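Gamma-glutamyltranspeptidase (Ggt) (Helicobacter pylori 26695, PDB 5BPK) probably cleaves gamma-glutamyl bonds, as in glutathione, and transfers the gamma-glutamyl group to water or an acceptor, as an N-terminal nucleophile hydrolase. Local coordinates at residues B[37-49]-B[58-71]. Residues are numbered along the deposited sequence; the frame is centred on the assembly and turned at random.
With 4UD ((2S)-amino[(5S)-4,5-dihydro-1,2-oxazol-5-yl]acetic acid), chain O.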
# COMPACT_ATOMS: atom_id res chain seq x y z
N LEU B 37 -3.29 0.82 -16.62
CA LEU B 37 -1.87 0.97 -16.29
C LEU B 37 -1.68 1.78 -15.01
O LEU B 37 -2.41 2.73 -14.72
CB LEU B 37 -1.15 1.70 -17.43
CG LEU B 37 -1.01 0.87 -18.69
CD1 LEU B 37 -0.74 1.80 -19.86
CD2 LEU B 37 0.08 -0.21 -18.54
N ASN B 38 -0.66 1.40 -14.25
CA ASN B 38 -0.21 2.17 -13.11
C ASN B 38 0.39 3.50 -13.53
O ASN B 38 0.82 3.67 -14.67
CB ASN B 38 0.83 1.38 -12.31
CG ASN B 38 2.12 1.18 -13.08
OD1 ASN B 38 3.01 2.04 -13.04
ND2 ASN B 38 2.23 0.05 -13.80
N ASN B 39 0.41 4.46 -12.60
CA ASN B 39 1.30 5.63 -12.73
C ASN B 39 2.36 5.62 -11.63
O ASN B 39 2.65 6.63 -10.98
CB ASN B 39 0.53 6.96 -12.89
CG ASN B 39 -0.37 7.32 -11.71
OD1 ASN B 39 -0.60 6.52 -10.81
ND2 ASN B 39 -0.91 8.53 -11.75
N GLU B 40 2.95 4.44 -11.43
CA GLU B 40 3.95 4.26 -10.38
C GLU B 40 5.25 5.03 -10.64
O GLU B 40 6.04 5.21 -9.72
CB GLU B 40 4.26 2.77 -10.15
CG GLU B 40 4.29 2.35 -8.70
CD GLU B 40 2.89 2.30 -8.09
OE1 GLU B 40 2.03 1.54 -8.61
OE2 GLU B 40 2.66 3.02 -7.10
N MET B 41 5.48 5.47 -11.87
CA MET B 41 6.70 6.26 -12.13
C MET B 41 6.75 7.56 -11.33
O MET B 41 7.84 8.05 -11.05
CB MET B 41 6.90 6.54 -13.62
CG MET B 41 7.08 5.28 -14.47
SD MET B 41 8.60 4.34 -14.13
CE MET B 41 9.83 5.38 -14.93
N ASP B 42 5.60 8.10 -10.93
CA ASP B 42 5.56 9.30 -10.07
C ASP B 42 6.08 9.06 -8.63
O ASP B 42 6.24 10.01 -7.86
CB ASP B 42 4.14 9.89 -10.01
CG ASP B 42 4.12 11.28 -9.37
OD1 ASP B 42 4.68 12.22 -9.99
OD2 ASP B 42 3.56 11.42 -8.25
N ASP B 43 6.28 7.81 -8.25
CA ASP B 43 6.90 7.52 -6.96
C ASP B 43 8.42 7.67 -6.98
O ASP B 43 9.04 7.65 -5.92
CB ASP B 43 6.49 6.15 -6.44
CG ASP B 43 5.12 6.14 -5.77
OD1 ASP B 43 4.49 7.21 -5.63
OD2 ASP B 43 4.69 5.04 -5.40
N PHE B 44 9.01 7.78 -8.17
CA PHE B 44 10.41 8.24 -8.28
C PHE B 44 10.49 9.74 -7.99
O PHE B 44 9.51 10.47 -8.15
CB PHE B 44 10.98 8.02 -9.68
CG PHE B 44 11.36 6.59 -9.99
CD1 PHE B 44 12.45 6.00 -9.35
CD2 PHE B 44 10.65 5.85 -10.93
CE1 PHE B 44 12.82 4.70 -9.64
CE2 PHE B 44 11.02 4.55 -11.23
CZ PHE B 44 12.10 3.97 -10.57
N SER B 45 11.68 10.19 -7.62
CA SER B 45 12.00 11.61 -7.71
C SER B 45 12.32 11.88 -9.17
O SER B 45 13.32 11.39 -9.70
CB SER B 45 13.17 11.98 -6.81
OG SER B 45 13.49 13.35 -6.95
N ILE B 46 11.45 12.63 -9.84
CA ILE B 46 11.62 12.93 -11.27
C ILE B 46 12.51 14.16 -11.52
O ILE B 46 12.94 14.40 -12.64
CB ILE B 46 10.25 13.06 -11.99
CG1 ILE B 46 9.46 14.29 -11.52
CG2 ILE B 46 9.42 11.78 -11.78
CD1 ILE B 46 8.15 14.46 -12.24
N LYS B 47 12.77 14.91 -10.44
CA LYS B 47 13.66 16.06 -10.41
C LYS B 47 14.00 16.32 -8.93
O LYS B 47 13.11 16.27 -8.08
CB LYS B 47 12.95 17.28 -11.01
CG LYS B 47 13.80 18.55 -11.06
CD LYS B 47 13.07 19.69 -11.74
CE LYS B 47 13.84 21.00 -11.60
NZ LYS B 47 13.21 22.08 -12.41
N PRO B 48 15.28 16.59 -8.60
CA PRO B 48 15.62 16.75 -7.18
C PRO B 48 14.80 17.84 -6.50
O PRO B 48 14.69 18.95 -7.02
CB PRO B 48 17.10 17.14 -7.22
CG PRO B 48 17.60 16.58 -8.49
CD PRO B 48 16.48 16.66 -9.46
N GLY B 49 14.21 17.50 -5.35
CA GLY B 49 13.38 18.44 -4.59
C GLY B 49 11.97 18.65 -5.10
O GLY B 49 11.20 19.40 -4.50
N GLY B 58 12.73 13.89 -2.99
CA GLY B 58 13.91 13.05 -3.03
C GLY B 58 15.05 13.67 -3.80
O GLY B 58 15.01 14.85 -4.17
N GLY B 59 16.06 12.85 -4.05
CA GLY B 59 17.25 13.28 -4.77
C GLY B 59 17.84 12.10 -5.51
O GLY B 59 17.17 11.50 -6.35
N ASP B 60 19.07 11.74 -5.18
CA ASP B 60 19.77 10.67 -5.89
C ASP B 60 19.25 9.27 -5.56
O ASP B 60 19.12 8.42 -6.44
CB ASP B 60 21.27 10.73 -5.58
CG ASP B 60 21.99 11.85 -6.32
OD1 ASP B 60 21.48 12.34 -7.36
OD2 ASP B 60 23.09 12.21 -5.88
N ALA B 61 18.94 9.03 -4.29
CA ALA B 61 18.62 7.68 -3.86
C ALA B 61 17.39 7.14 -4.58
O ALA B 61 17.35 5.97 -4.94
CB ALA B 61 18.45 7.63 -2.34
N ASN B 62 16.40 8.01 -4.82
CA ASN B 62 15.16 7.62 -5.50
C ASN B 62 15.01 8.22 -6.91
O ASN B 62 13.88 8.41 -7.41
CB ASN B 62 13.95 7.97 -4.63
CG ASN B 62 12.65 7.36 -5.14
OD1 ASN B 62 12.62 6.22 -5.65
ND2 ASN B 62 11.56 8.11 -5.00
N ALA B 63 16.14 8.50 -7.55
CA ALA B 63 16.14 8.91 -8.95
C ALA B 63 15.81 7.73 -9.88
O ALA B 63 15.99 6.55 -9.53
CB ALA B 63 17.50 9.52 -9.33
N ILE B 64 15.37 8.06 -11.08
CA ILE B 64 15.03 7.04 -12.07
C ILE B 64 16.28 6.43 -12.68
O ILE B 64 17.23 7.15 -13.03
CB ILE B 64 14.18 7.64 -13.22
CG1 ILE B 64 12.84 8.17 -12.69
CG2 ILE B 64 13.97 6.60 -14.32
CD1 ILE B 64 12.10 9.07 -13.66
N GLU B 65 16.29 5.11 -12.77
CA GLU B 65 17.26 4.34 -13.57
C GLU B 65 16.52 3.18 -14.21
O GLU B 65 15.55 2.66 -13.64
CB GLU B 65 18.39 3.77 -12.70
CG GLU B 65 19.65 4.60 -12.62
CD GLU B 65 20.82 3.83 -12.03
OE1 GLU B 65 21.55 3.12 -12.78
OE2 GLU B 65 21.01 3.93 -10.82
N ALA B 66 16.97 2.74 -15.38
CA ALA B 66 16.34 1.59 -16.04
C ALA B 66 16.32 0.40 -15.09
O ALA B 66 17.30 0.16 -14.38
CB ALA B 66 17.08 1.24 -17.33
N ASN B 67 15.17 -0.28 -15.05
CA ASN B 67 14.91 -1.47 -14.21
C ASN B 67 14.74 -1.23 -12.71
O ASN B 67 14.40 -2.16 -11.97
CB ASN B 67 15.97 -2.57 -14.41
CG ASN B 67 15.96 -3.13 -15.80
OD1 ASN B 67 14.90 -3.28 -16.41
ND2 ASN B 67 17.16 -3.46 -16.31
N LYS B 68 14.99 -0.01 -12.26
CA LYS B 68 14.93 0.31 -10.82
C LYS B 68 13.46 0.37 -10.36
O LYS B 68 12.58 0.75 -11.11
CB LYS B 68 15.63 1.64 -10.56
CG LYS B 68 15.83 2.04 -9.10
CD LYS B 68 16.73 3.26 -9.02
CE LYS B 68 16.85 3.85 -7.63
NZ LYS B 68 17.51 5.19 -7.68
N ARG B 69 13.22 -0.01 -9.11
CA ARG B 69 11.87 0.01 -8.55
C ARG B 69 11.67 1.33 -7.80
O ARG B 69 12.47 1.67 -6.95
CB ARG B 69 11.69 -1.19 -7.62
CG ARG B 69 11.81 -2.55 -8.33
CD ARG B 69 11.96 -3.74 -7.37
NE ARG B 69 12.52 -4.87 -8.13
CZ ARG B 69 11.85 -5.94 -8.55
NH1 ARG B 69 10.60 -6.16 -8.19
NH2 ARG B 69 12.48 -6.83 -9.30
N PRO B 70 10.58 2.06 -8.11
CA PRO B 70 10.39 3.34 -7.43
C PRO B 70 10.09 3.16 -5.95
O PRO B 70 9.37 2.23 -5.58
CB PRO B 70 9.17 3.94 -8.15
CG PRO B 70 8.47 2.78 -8.76
CD PRO B 70 9.54 1.81 -9.12
N LEU B 71 10.64 4.05 -5.12
CA LEU B 71 10.43 3.98 -3.69
C LEU B 71 8.94 4.02 -3.34
O LEU B 71 8.21 4.85 -3.85
CB LEU B 71 11.14 5.13 -2.98
CG LEU B 71 11.11 5.10 -1.45
CD1 LEU B 71 11.94 3.95 -0.93
CD2 LEU B 71 11.58 6.43 -0.88
C3 4UD O . -1.40 3.77 -2.33
C4 4UD O . 0.74 3.78 -2.91
C5 4UD O . -0.59 4.25 -3.47
C6 4UD O . 1.97 4.59 -3.35
C8 4UD O . 3.17 3.89 -2.75
O9 4UD O . 3.66 2.92 -3.28
O10 4UD O . 3.72 4.34 -1.60
N7 4UD O . 2.11 4.57 -4.81
O2 4UD O . 0.62 3.92 -1.49
N1 4UD O . -0.66 3.61 -1.28
O HOH W 1 15.05 10.84 -11.85
O HOH W 2 11.94 15.08 -5.38
O HOH W 3 15.99 13.31 -7.96
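The flat ring of Phe44 is sandwiched between Pro70 and Ile64, the tightly packed centre of the contact. Compact Pro70 suits an aromatic face: its CB sits over the ring centre, 3.6 Å from the centroid in a CH-pi contact. On the opposite face Ile64 CG1 comes within 3.5 Å of Phe44 CG. The carbonyls of Asn62 and Lys68 meet the ring edge. Asn62 suits its buried place because an amide can give and accept: with CG anti to the backbone N (chi1 -169°), ND2 donates in plane to a lone pair of Asp43 O at 2.7 Å, and OD1 accepts from Leu71 N. The Asn62 backbone O also takes Ser45 N at 2.8 Å.

Toward Pro48 and Gly59 the packing gives way to water. The small hydroxyl of Ser45 holds two waters close to the backbone, reaching Gly58 N and Gly59 O, and Gly49 N bonds Gly58 O directly at 3.0 Å. On the ligand side, Asp43 OD2 accepts from N7 of the bound inhibitor at 2.7 Å, and Glu40 OE2 takes a weak bond from the same N7; Arg103 of the partner chain forms salt bridges with both carboxylates. An acidic residue pairing with the alpha-amino group is a feature of this family's gamma-glutamyl pocket, a role Glu40 and Asp43 fill here.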